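Local coordinates for protein molybdopterin converting factor, subunit 1 (MoaD) (Helicobacter pylori, PDB 3RPF) that probably serves as the small, ubiquitin-like sulfur-carrier subunit of molybdopterin synthase, delivering sulfur from its C-terminus during molybdenum cofactor synthesis, at residues 3-8 / 28-33; 9-14 / 67-72; 42-45 / 50-53. All blocks are in the same frame, centred on the assembly; numbering follows the deposited sequence. Where two conformers were deposited one is given.

Overall arrangement
The three contacts meet on one mixed sheet, in which strand 4-7 runs parallel to 64-68, and 64-68 antiparallel to 44-47, with 51-52 outermost beyond it within this chain. Interaction 1 places helix 27-30 against strand 4-7, the other outermost strand of the chain. Interaction 2 takes up the chain where that strand ends and joins it to the exit of 64-68; a probable backbone hydrogen bond, Arg6 O to Leu67 N at 3.0 Å, links the two. Interaction 3 closes the hairpin on the other side, tied to interaction 2 by another, Leu68 N to Ala44 O at 2.9 Å. Centres lie about 12 to 13 Å apart. From interaction 2 the C-terminal tail continues along the catalytic subunit of molybdopterin synthase.

Interaction 1: 3-8 / 28-33; sequences VEVRFF and AILQEK
Phe7 is fixed through its backbone N, which is hydrogen-bonded to the side-chain OD1 of Asn15, while its ring reaches toward Leu30 across a contact that is wholly apolar. Leu30 divides its two methyls between two residues of strand 4-7. CD1 goes to Val5 CG1 at 4.3 Å, methyl to methyl, and CD2 comes to Phe7 CZ at 4.4 Å. The second approach is made at the rim of the ring, close to its plane, so the leucine does not lie over an aromatic face. Val5 already points its CB toward the helix, and with CG1 trans to the backbone N (chi1 -176°) it is this branch that meets Leu30. The spacing is wide, with the CA atoms of Val5 and Leu30 9.6 Å apart, and the gap is spanned by side chains alone. This is the helix-on-sheet packing of the beta-grasp fold shared by ubiquitin and the ThiS/MoaD carriers: a short helix, residues 27-30, lies against the sheet, with Leu30 buried between the sheet and Leu147 of the catalytic subunit. Both Val5 and Phe7 also touch Leu67 of the neighbouring strand. The reverse side of the strand is different in kind. There the guanidinium of Arg6 receives Phe8 CZ 3.6 Å above its plane, toward the rim, with Arg6 NH2 at the edge of the phenyl ring. That NH2 is hydrogen-bonded to Ser66 OG, and the Phe8 ring stacks with Tyr54 of the catalytic subunit.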
loop_
_atom_site.group_PDB
_atom_site.type_symbol
_atom_site.label_atom_id
_atom_site.label_comp_id
_atom_site.label_asym_id
_atom_site.label_seq_id
_atom_site.Cartn_x
_atom_site.Cartn_y
_atom_site.Cartn_z
ATOM N N VAL D 3 -35.140 -27.166 -5.808
ATOM C CA VAL D 3 -34.113 -26.217 -5.365
ATOM C C VAL D 3 -33.389 -26.664 -4.101
ATOM O O VAL D 3 -33.981 -27.306 -3.230
ATOM C CB VAL D 3 -34.709 -24.821 -5.102
ATOM C CG1 VAL D 3 -35.415 -24.317 -6.348
ATOM C CG2 VAL D 3 -35.678 -24.876 -3.944
ATOM N N GLU D 4 -32.112 -26.322 -3.993
ATOM C CA GLU D 4 -31.411 -26.467 -2.722
ATOM C C GLU D 4 -31.203 -25.086 -2.089
ATOM O O GLU D 4 -31.028 -24.090 -2.796
ATOM C CB GLU D 4 -30.065 -27.174 -2.908
ATOM C CG GLU D 4 -29.337 -27.440 -1.592
ATOM C CD GLU D 4 -27.990 -28.115 -1.791
ATOM O OE1 GLU D 4 -27.545 -28.861 -0.887
ATOM O OE2 GLU D 4 -27.370 -27.887 -2.851
ATOM N N VAL D 5 -31.256 -25.033 -0.764
ATOM C CA VAL D 5 -31.048 -23.797 -0.020
ATOM C C VAL D 5 -29.839 -23.986 0.886
ATOM O O VAL D 5 -29.821 -24.899 1.711
ATOM C CB VAL D 5 -32.271 -23.452 0.854
ATOM C CG1 VAL D 5 -32.077 -22.119 1.550
ATOM C CG2 VAL D 5 -33.554 -23.448 0.018
ATOM N N ARG D 6 -28.818 -23.141 0.730
ATOM C CA ARG D 6 -27.624 -23.241 1.568
ATOM C C ARG D 6 -27.487 -22.003 2.437
ATOM O O ARG D 6 -27.897 -20.912 2.045
ATOM C CB ARG D 6 -26.374 -23.440 0.713
ATOM C CG ARG D 6 -26.503 -24.535 -0.356
ATOM C CD ARG D 6 -25.195 -24.724 -1.120
ATOM N NE ARG D 6 -24.730 -23.476 -1.730
ATOM C CZ ARG D 6 -23.528 -23.311 -2.281
ATOM N NH1 ARG D 6 -22.655 -24.313 -2.299
ATOM N NH2 ARG D 6 -23.192 -22.143 -2.816
ATOM N N PHE D 7 -26.911 -22.175 3.622
ATOM C CA PHE D 7 -26.786 -21.078 4.577
ATOM C C PHE D 7 -25.318 -20.873 4.950
ATOM O O PHE D 7 -24.693 -21.760 5.527
ATOM C CB PHE D 7 -27.625 -21.378 5.824
ATOM C CG PHE D 7 -29.076 -21.684 5.519
ATOM C CD1 PHE D 7 -29.971 -20.656 5.267
ATOM C CD2 PHE D 7 -29.534 -22.991 5.476
ATOM C CE1 PHE D 7 -31.293 -20.915 4.982
ATOM C CE2 PHE D 7 -30.873 -23.268 5.186
ATOM C CZ PHE D 7 -31.754 -22.225 4.942
ATOM N N PHE D 8 -24.786 -19.718 4.610
ATOM C CA PHE D 8 -23.381 -19.436 4.808
ATOM C C PHE D 8 -23.052 -18.713 6.105
ATOM O O PHE D 8 -23.902 -18.093 6.719
ATOM C CB PHE D 8 -22.835 -18.666 3.611
ATOM C CG PHE D 8 -22.483 -19.536 2.450
ATOM C CD1 PHE D 8 -21.269 -20.169 2.398
ATOM C CD2 PHE D 8 -23.375 -19.732 1.422
ATOM C CE1 PHE D 8 -20.943 -20.961 1.341
ATOM C CE2 PHE D 8 -23.052 -20.523 0.357
ATOM C CZ PHE D 8 -21.831 -21.141 0.320
ATOM N N ALA D 28 -41.849 -17.061 1.411
ATOM C CA ALA D 28 -42.845 -17.443 2.421
ATOM C C ALA D 28 -42.466 -18.662 3.279
ATOM O O ALA D 28 -42.709 -18.676 4.489
ATOM C CB ALA D 28 -44.220 -17.645 1.778
ATOM N N ILE D 29 -41.879 -19.679 2.656
ATOM C CA ILE D 29 -41.452 -20.876 3.384
ATOM C C ILE D 29 -40.251 -20.634 4.310
ATOM O O ILE D 29 -40.202 -21.161 5.422
ATOM C CB ILE D 29 -41.166 -22.050 2.420
ATOM C CG1 ILE D 29 -39.837 -22.736 2.756
ATOM C CG2 ILE D 29 -41.153 -21.560 0.990
ATOM C CD1 ILE D 29 -39.551 -23.963 1.897
ATOM N N LEU D 30 -39.287 -19.835 3.864
ATOM C CA LEU D 30 -38.160 -19.513 4.731
ATOM C C LEU D 30 -38.630 -18.561 5.826
ATOM O O LEU D 30 -38.059 -18.526 6.918
ATOM C CB LEU D 30 -37.004 -18.884 3.947
ATOM C CG LEU D 30 -36.223 -19.779 2.983
ATOM C CD1 LEU D 30 -34.976 -19.042 2.497
ATOM C CD2 LEU D 30 -35.845 -21.111 3.626
ATOM N N GLN D 31 -39.671 -17.790 5.523
ATOM C CA GLN D 31 -40.210 -16.812 6.462
ATOM C C GLN D 31 -40.959 -17.465 7.615
ATOM O O GLN D 31 -41.311 -16.791 8.584
ATOM C CB GLN D 31 -41.125 -15.810 5.742
ATOM C CG GLN D 31 -40.378 -14.815 4.856
ATOM C CD GLN D 31 -41.211 -13.599 4.504
ATOM O OE1 GLN D 31 -42.047 -13.155 5.290
ATOM N NE2 GLN D 31 -40.977 -13.045 3.322
ATOM N N GLU D 32 -41.191 -18.773 7.506
ATOM C CA GLU D 32 -41.890 -19.538 8.546
ATOM C C GLU D 32 -40.935 -20.405 9.377
ATOM O O GLU D 32 -41.323 -20.935 10.423
ATOM C CB GLU D 32 -43.005 -20.397 7.944
ATOM N N LYS D 33 -39.692 -20.546 8.919
ATOM C CA LYS D 33 -38.668 -21.206 9.729
ATOM C C LYS D 33 -38.106 -20.214 10.751
ATOM O O LYS D 33 -37.614 -19.143 10.383
ATOM C CB LYS D 33 -37.548 -21.760 8.847
#

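Interaction 2: 9-14 / 67-72; sequences GPIKEE and LLPPVC
Pro10 and Ile11 are brought up to Pro69 by a turn at Gly9, whose backbone, with a positive phi of 60°, bends the chain leaving strand 4-7 back across the end of strand 64-68. The contact that follows is entirely apolar, and Pro69 is its hub. Its CG, the outer corner of the ring, is met by both Pro10 and Ile11. Pro10 offers its CG and CD side, with Pro10 CD 3.9 Å from Pro69 CG and Pro10 CG at the same 3.9 Å from Pro69 CB; the two pyrrolidine rings lie alongside, running opposite ways. Ile11 reaches the same corner with its longer branch: Ile11 CD1 lies 3.8 Å from Pro69 CG, and Ile11 CG1 follows at 3.9 Å. The isoleucine can do this because CG1 stands opposite the carbonyl carbon (chi1 -63°) and the chain continues extended to CD1 (chi2 166°). On another side, the same methyl meets Leu67 CB at 4.1 Å, the isoleucine branch lying roughly perpendicular to the leucine side chain. In this beta-grasp fold of the MoaD/ThiS family, the contact ties the loop after the first strand to the point where the last strand gives way to the C-terminal tail. Trp39 completes the cluster, touching Pro10, Ile11 and Pro69. The tail then leaves the domain along the catalytic subunit: Pro69 O is hydrogen-bonded to Trp122 NE1 of that chain and Pro70 O to its Tyr133 OH, and the backbones of Val71 and Cys72 make further hydrogen bonds to it. Pro10 also packs on Tyr124 of the same subunit.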
loop_
_atom_site.group_PDB
_atom_site.type_symbol
_atom_site.label_atom_id
_atom_site.label_comp_id
_atom_site.label_asym_id
_atom_site.label_seq_id
_atom_site.Cartn_x
_atom_site.Cartn_y
_atom_site.Cartn_z
ATOM N N GLY D 9 -21.798 -18.810 6.503
ATOM C CA GLY D 9 -21.325 -18.128 7.684
ATOM C C GLY D 9 -21.999 -18.491 8.983
ATOM O O GLY D 9 -22.146 -19.652 9.304
ATOM N N PRO D 10 -22.405 -17.479 9.729
ATOM C CA PRO D 10 -22.965 -17.648 11.074
ATOM C C PRO D 10 -24.282 -18.419 11.143
ATOM O O PRO D 10 -24.598 -18.945 12.203
ATOM C CB PRO D 10 -23.159 -16.206 11.553
ATOM C CG PRO D 10 -23.132 -15.388 10.334
ATOM C CD PRO D 10 -22.186 -16.069 9.418
ATOM N N ILE D 11 -25.050 -18.458 10.062
ATOM C CA ILE D 11 -26.344 -19.105 10.127
ATOM C C ILE D 11 -26.198 -20.549 10.570
ATOM O O ILE D 11 -25.338 -21.264 10.109
ATOM C CB ILE D 11 -27.030 -19.100 8.791
ATOM C CG1 ILE D 11 -27.307 -17.676 8.350
ATOM C CG2 ILE D 11 -28.318 -19.858 8.887
ATOM C CD1 ILE D 11 -27.682 -17.578 6.935
ATOM N N LYS D 12 -26.976 -20.906 11.580
ATOM C CA LYS D 12 -27.036 -22.254 12.137
ATOM C C LYS D 12 -27.729 -23.365 11.321
ATOM O O LYS D 12 -27.311 -24.505 11.319
ATOM C CB LYS D 12 -27.546 -22.200 13.576
ATOM C CG LYS D 12 -26.545 -21.606 14.532
ATOM C CD LYS D 12 -25.333 -22.502 14.691
ATOM C CE LYS D 12 -24.526 -22.146 15.929
ATOM N NZ LYS D 12 -25.033 -20.928 16.598
ATOM N N GLU D 13 -28.819 -23.020 10.670
ATOM C CA GLU D 13 -29.594 -23.996 9.906
ATOM C C GLU D 13 -28.749 -24.847 8.955
ATOM O O GLU D 13 -27.818 -24.351 8.322
ATOM C CB GLU D 13 -30.692 -23.294 9.107
ATOM C CG GLU D 13 -31.495 -24.235 8.207
ATOM C CD GLU D 13 -32.421 -25.164 8.989
ATOM O OE1 GLU D 13 -32.695 -24.863 10.170
ATOM O OE2 GLU D 13 -32.878 -26.187 8.419
ATOM N N GLU D 14 -29.085 -26.130 8.853
ATOM C CA GLU D 14 -28.453 -27.017 7.881
ATOM C C GLU D 14 -29.079 -26.810 6.502
ATOM O O GLU D 14 -30.277 -26.541 6.397
ATOM C CB GLU D 14 -28.615 -28.486 8.303
ATOM N N LEU D 67 -27.878 -18.044 1.049
ATOM C CA LEU D 67 -28.092 -16.914 1.951
ATOM C C LEU D 67 -26.762 -16.418 2.515
ATOM O O LEU D 67 -25.993 -17.197 3.089
ATOM C CB LEU D 67 -29.027 -17.303 3.099
ATOM C CG LEU D 67 -30.540 -17.266 2.851
ATOM C CD1 LEU D 67 -31.041 -18.606 2.321
ATOM C CD2 LEU D 67 -31.302 -16.869 4.112
ATOM N N LEU D 68 -26.515 -15.115 2.369
ATOM C CA LEU D 68 -25.240 -14.506 2.736
ATOM C C LEU D 68 -25.430 -13.380 3.752
ATOM O O LEU D 68 -25.903 -12.295 3.404
ATOM C CB LEU D 68 -24.548 -13.952 1.484
ATOM C CG LEU D 68 -24.552 -14.868 0.259
ATOM C CD1 LEU D 68 -23.756 -14.260 -0.881
ATOM C CD2 LEU D 68 -23.999 -16.231 0.617
ATOM N N PRO D 69 -25.066 -13.640 5.016
ATOM C CA PRO D 69 -25.122 -12.664 6.109
ATOM C C PRO D 69 -24.045 -11.599 5.913
ATOM O O PRO D 69 -23.143 -11.803 5.103
ATOM C CB PRO D 69 -24.786 -13.506 7.346
ATOM C CG PRO D 69 -24.919 -14.936 6.917
ATOM C CD PRO D 69 -24.574 -14.949 5.474
ATOM N N PRO D 70 -24.131 -10.478 6.646
ATOM C CA PRO D 70 -23.107 -9.431 6.515
ATOM C C PRO D 70 -21.677 -9.990 6.669
ATOM O O PRO D 70 -21.441 -10.854 7.522
ATOM C CB PRO D 70 -23.438 -8.473 7.662
ATOM C CG PRO D 70 -24.915 -8.674 7.901
ATOM C CD PRO D 70 -25.188 -10.123 7.613
ATOM N N VAL D 71 -20.742 -9.467 5.879
ATOM C CA VAL D 71 -19.394 -10.031 5.735
ATOM C C VAL D 71 -18.337 -9.215 6.472
ATOM O O VAL D 71 -18.593 -8.071 6.868
ATOM C CB VAL D 71 -18.999 -10.110 4.247
ATOM C CG1 VAL D 71 -20.028 -10.930 3.465
ATOM C CG2 VAL D 71 -18.880 -8.713 3.657
ATOM N N CYS D 72 -17.147 -9.782 6.665
ATOM C CA CYS D 72 -16.056 -8.997 7.271
ATOM C C CYS D 72 -14.664 -9.576 7.014
ATOM O O CYS D 72 -13.943 -9.920 7.950
ATOM C CB CYS D 72 -16.281 -8.834 8.769
ATOM S SG CYS D 72 -15.273 -7.520 9.536
#

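Interaction 3: 42-45 / 50-53; sequences VCAI and HLID
Ile52 is tied to Ile45 by one firm backbone bond, Ile52 N to Ile45 O, 2.9 Å long and almost straight at the hydrogen (170°). Traced outward, the Ile52 side chain runs past this same oxygen. CB itself makes no close approach, and the branch reaches the oxygen from CG1 on: CG1 lies 3.5 Å from Ile45 O, because chi1 of 63° tucks it between the backbone N and the carbonyl carbon. CG2 is turned the other way, opposite the carbonyl carbon. At the tip, CD1 lies 3.9 Å from Ile45 O and 4.2 Å from Ile45 CG2; this last contact is tentative, since Ile45 has two conformers. Leu51 adds to the surroundings of the oxygen with its CA-H, a weak contact of 3.5 Å from Leu51 CA to Ile45 O, and its CD1 grazes Ala44 CB at 4.5 Å. These are the two arms of a beta hairpin, the second arm only weakly bonded and outermost in the sheet within this chain. Ala44 is tied through its backbone to Leu68 of the neighbouring strand, while Leu141 of the catalytic subunit packs on Ala44 and its Leu146 on both Ile45 and Ile52. The carbonyl oxygen of Ile52, buried by the contact, finds no partner in the model. With a single strong N-H donor, one weak C-H and a few carbon contacts, the chemistry is that of one good hydrogen bond backed by sparse apolar touching, consistent with a lightly held outer arm.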
loop_
_atom_site.group_PDB
_atom_site.type_symbol
_atom_site.label_atom_id
_atom_site.label_comp_id
_atom_site.label_asym_id
_atom_site.label_seq_id
_atom_site.Cartn_x
_atom_site.Cartn_y
_atom_site.Cartn_z
ATOM N N VAL D 42 -31.269 -9.152 6.928
ATOM C CA VAL D 42 -29.908 -8.659 6.657
ATOM C C VAL D 42 -29.133 -9.487 5.625
ATOM O O VAL D 42 -28.036 -9.103 5.215
ATOM C CB VAL D 42 -29.072 -8.602 7.948
ATOM C CG1 VAL D 42 -29.759 -7.734 8.993
ATOM C CG2 VAL D 42 -28.841 -10.009 8.486
ATOM N N CYS D 43 -29.703 -10.618 5.210
ATOM C CA CYS D 43 -29.047 -11.523 4.266
ATOM C C CYS D 43 -29.264 -11.144 2.797
ATOM O O CYS D 43 -30.389 -10.863 2.379
ATOM C CB CYS D 43 -29.536 -12.963 4.481
ATOM S SG CYS D 43 -28.753 -13.841 5.858
ATOM N N ALA D 44 -28.180 -11.147 2.022
ATOM C CA ALA D 44 -28.262 -11.052 0.563
ATOM C C ALA D 44 -28.388 -12.466 0.002
ATOM O O ALA D 44 -28.132 -13.439 0.721
ATOM C CB ALA D 44 -27.020 -10.363 -0.003
ATOM N N ILE D 45 -28.781 -12.601 -1.265
ATOM C CA ILE D 45 -29.029 -13.921 -1.856
ATOM C C ILE D 45 -28.289 -14.132 -3.179
ATOM O O ILE D 45 -28.319 -13.260 -4.060
ATOM C CB ILE D 45 -30.541 -14.165 -2.130
ATOM C CG1 ILE D 45 -31.422 -13.701 -0.959
ATOM C CG2 ILE D 45 -30.798 -15.635 -2.449
ATOM C CD1 ILE D 45 -31.283 -14.518 0.305
ATOM N N HIS D 50 -24.403 -16.468 -7.939
ATOM C CA HIS D 50 -24.485 -15.094 -8.441
ATOM C C HIS D 50 -25.498 -14.250 -7.667
ATOM O O HIS D 50 -26.683 -14.586 -7.595
ATOM C CB HIS D 50 -24.832 -15.082 -9.931
ATOM C CG HIS D 50 -23.837 -15.805 -10.785
ATOM N ND1 HIS D 50 -22.478 -15.636 -10.644
ATOM C CD2 HIS D 50 -24.006 -16.696 -11.790
ATOM C CE1 HIS D 50 -21.848 -16.392 -11.527
ATOM N NE2 HIS D 50 -22.753 -17.043 -12.235
ATOM N N LEU D 51 -25.047 -13.129 -7.126
ATOM C CA LEU D 51 -25.896 -12.267 -6.324
ATOM C C LEU D 51 -27.071 -11.735 -7.120
ATOM O O LEU D 51 -26.901 -11.274 -8.230
ATOM C CB LEU D 51 -25.076 -11.074 -5.823
ATOM C CG LEU D 51 -24.975 -10.703 -4.340
ATOM C CD1 LEU D 51 -24.627 -11.887 -3.487
ATOM C CD2 LEU D 51 -23.947 -9.621 -4.150
ATOM N N ILE D 52 -28.261 -11.763 -6.535
ATOM C CA ILE D 52 -29.439 -11.151 -7.162
ATOM C C ILE D 52 -30.061 -10.095 -6.242
ATOM O O ILE D 52 -29.725 -10.023 -5.057
ATOM C CB ILE D 52 -30.509 -12.189 -7.525
ATOM C CG1 ILE D 52 -31.030 -12.882 -6.266
ATOM C CG2 ILE D 52 -29.960 -13.198 -8.528
ATOM C CD1 ILE D 52 -31.200 -14.371 -6.429
ATOM N N ASP D 53 -30.962 -9.278 -6.787
ATOM C CA ASP D 53 -31.562 -8.190 -6.022
ATOM C C ASP D 53 -33.009 -7.953 -6.432
ATOM O O ASP D 53 -33.527 -6.844 -6.297
ATOM C CB ASP D 53 -30.750 -6.900 -6.190
#